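Local coordinates for Cif-like 1 (Burkholderia cenocepacia, PDB 7JQY), which belongs to the Cif-like epoxide hydrolases of the alpha/beta hydrolase fold and probably hydrolyses epoxides in its native form, at residues M145-V150 / W285-N290. The protein carries 1 engineered substitution. Sequence-based numbering, arbitrary orientation.
Sequences MLDVPV and WLPDEN
Asp147 reaches across to Leu286 where two loops of an alpha/beta hydrolase fold converge: one leaves the carboxyl end of strand 140-146, the other leads into the short helix 286-289 just before the C-terminal helix. The contact is a worked example of how a buried acidic side chain can join chain segments distant in sequence: an acid just after this strand, close to the loop bearing His284, probably sits where the charge-relay acid lies in some related hydrolases.

Its polar part is a single, weak hydrogen bond, from Leu286 N to Asp147 OD2 at 3.3 Å. This amide belongs to the first turn of helix 286-289, with Trp285 at the N-cap, so the acid meets the start of a helix. The same OD2 forms a salt bridge with Arg122, the stronger of its polar partners. The CG of Asp147 stands anti to the carbonyl carbon and beside the backbone N (chi1 -64°), sending the carboxylate to Leu286.

A second polar set closes the helix turn on itself. Trp285 N donates to Glu289 OE2 at 2.9 Å, approaching on the anti side and 30° out of the carboxylate plane. Glu289 OE1 takes the backbone N of Gly283, just before the segment, and those of His200 and Val201, in the loop after helix 187-198, while Trp285 NE1 bonds to Tyr195 O.

The apolar part is slight. Leu146 CD1 comes only loosely against the ring of Pro287, 4.4 Å from its CG, and both side chains also touch Arg122, next to the engineered Ser123 in what is probably the nucleophile elbow. On the other oxygen of Asp147, OD1 rests against the leucine's aliphatic base, 3.4 Å from Leu286 CB and 3.6 Å from Leu286 CG.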
# COMPACT_ATOMS: atom_id res chain seq x y z
N MET B 145 36.01 -2.25 25.23
CA MET B 145 35.70 -2.43 23.82
C MET B 145 34.93 -3.74 23.63
O MET B 145 35.45 -4.82 23.95
CB MET B 145 36.99 -2.43 23.00
CG MET B 145 37.79 -1.13 23.15
SD MET B 145 39.27 -1.08 22.12
CE MET B 145 38.65 -0.17 20.71
N LEU B 146 33.72 -3.65 23.07
CA LEU B 146 32.81 -4.79 23.02
C LEU B 146 32.48 -5.19 21.59
O LEU B 146 32.19 -4.33 20.74
CB LEU B 146 31.49 -4.48 23.75
CG LEU B 146 31.47 -3.92 25.17
CD1 LEU B 146 30.03 -3.98 25.71
CD2 LEU B 146 32.41 -4.66 26.09
N ASP B 147 32.52 -6.49 21.33
CA ASP B 147 31.78 -7.17 20.27
C ASP B 147 32.31 -7.02 18.85
O ASP B 147 32.24 -7.98 18.07
CB ASP B 147 30.31 -6.72 20.32
CG ASP B 147 29.62 -7.14 21.60
OD1 ASP B 147 29.96 -8.22 22.13
OD2 ASP B 147 28.75 -6.39 22.11
N VAL B 148 32.82 -5.85 18.49
CA VAL B 148 33.12 -5.55 17.08
C VAL B 148 34.55 -5.02 16.95
O VAL B 148 35.00 -4.24 17.80
CB VAL B 148 32.10 -4.54 16.52
CG1 VAL B 148 32.42 -4.16 15.07
CG2 VAL B 148 30.70 -5.10 16.62
N PRO B 149 35.30 -5.42 15.92
CA PRO B 149 36.60 -4.78 15.66
C PRO B 149 36.43 -3.41 15.02
O PRO B 149 35.46 -3.14 14.32
CB PRO B 149 37.27 -5.75 14.68
CG PRO B 149 36.09 -6.37 13.95
CD PRO B 149 35.02 -6.53 14.99
N VAL B 150 37.43 -2.55 15.24
CA VAL B 150 37.36 -1.19 14.70
C VAL B 150 38.12 -1.15 13.38
O VAL B 150 38.99 -1.99 13.14
CB VAL B 150 37.90 -0.15 15.70
CG1 VAL B 150 37.26 -0.32 17.06
CG2 VAL B 150 39.41 -0.19 15.79
N TRP B 285 25.47 -9.59 20.67
CA TRP B 285 24.86 -8.45 21.38
C TRP B 285 25.07 -8.60 22.88
O TRP B 285 24.15 -8.96 23.62
CB TRP B 285 23.36 -8.34 21.04
CG TRP B 285 23.04 -8.55 19.59
CD1 TRP B 285 22.51 -9.67 19.01
CD2 TRP B 285 23.22 -7.60 18.53
NE1 TRP B 285 22.35 -9.48 17.66
CE2 TRP B 285 22.77 -8.21 17.34
CE3 TRP B 285 23.70 -6.28 18.47
CZ2 TRP B 285 22.81 -7.57 16.10
CZ3 TRP B 285 23.74 -5.64 17.23
CH2 TRP B 285 23.30 -6.29 16.06
N LEU B 286 26.28 -8.28 23.33
CA LEU B 286 26.62 -8.51 24.74
C LEU B 286 25.67 -7.83 25.71
O LEU B 286 25.21 -8.50 26.65
CB LEU B 286 28.08 -8.10 24.98
CG LEU B 286 28.99 -9.25 25.41
CD1 LEU B 286 30.38 -8.73 25.75
CD2 LEU B 286 28.39 -10.01 26.60
N PRO B 287 25.35 -6.53 25.58
CA PRO B 287 24.41 -5.92 26.55
C PRO B 287 23.02 -6.54 26.53
O PRO B 287 22.36 -6.55 27.57
CB PRO B 287 24.39 -4.45 26.14
CG PRO B 287 25.65 -4.23 25.39
CD PRO B 287 25.89 -5.53 24.65
N ASP B 288 22.54 -7.02 25.38
CA ASP B 288 21.23 -7.67 25.35
C ASP B 288 21.30 -9.11 25.86
O ASP B 288 20.38 -9.56 26.56
CB ASP B 288 20.67 -7.67 23.93
CG ASP B 288 20.32 -6.28 23.44
OD1 ASP B 288 19.30 -5.72 23.91
OD2 ASP B 288 21.06 -5.76 22.58
N GLU B 289 22.34 -9.85 25.49
CA GLU B 289 22.35 -11.29 25.70
C GLU B 289 22.86 -11.69 27.07
O GLU B 289 22.26 -12.54 27.73
CB GLU B 289 23.20 -11.96 24.62
CG GLU B 289 22.62 -11.86 23.23
CD GLU B 289 23.45 -12.63 22.23
OE1 GLU B 289 23.63 -13.86 22.41
OE2 GLU B 289 23.91 -11.98 21.27
N ASN B 290 23.97 -11.10 27.52
CA ASN B 290 24.61 -11.48 28.78
C ASN B 290 25.06 -10.23 29.52
O ASN B 290 26.26 -9.98 29.68
CB ASN B 290 25.79 -12.42 28.52
CG ASN B 290 26.13 -13.28 29.71
OD1 ASN B 290 25.66 -13.03 30.83
ND2 ASN B 290 26.95 -14.29 29.49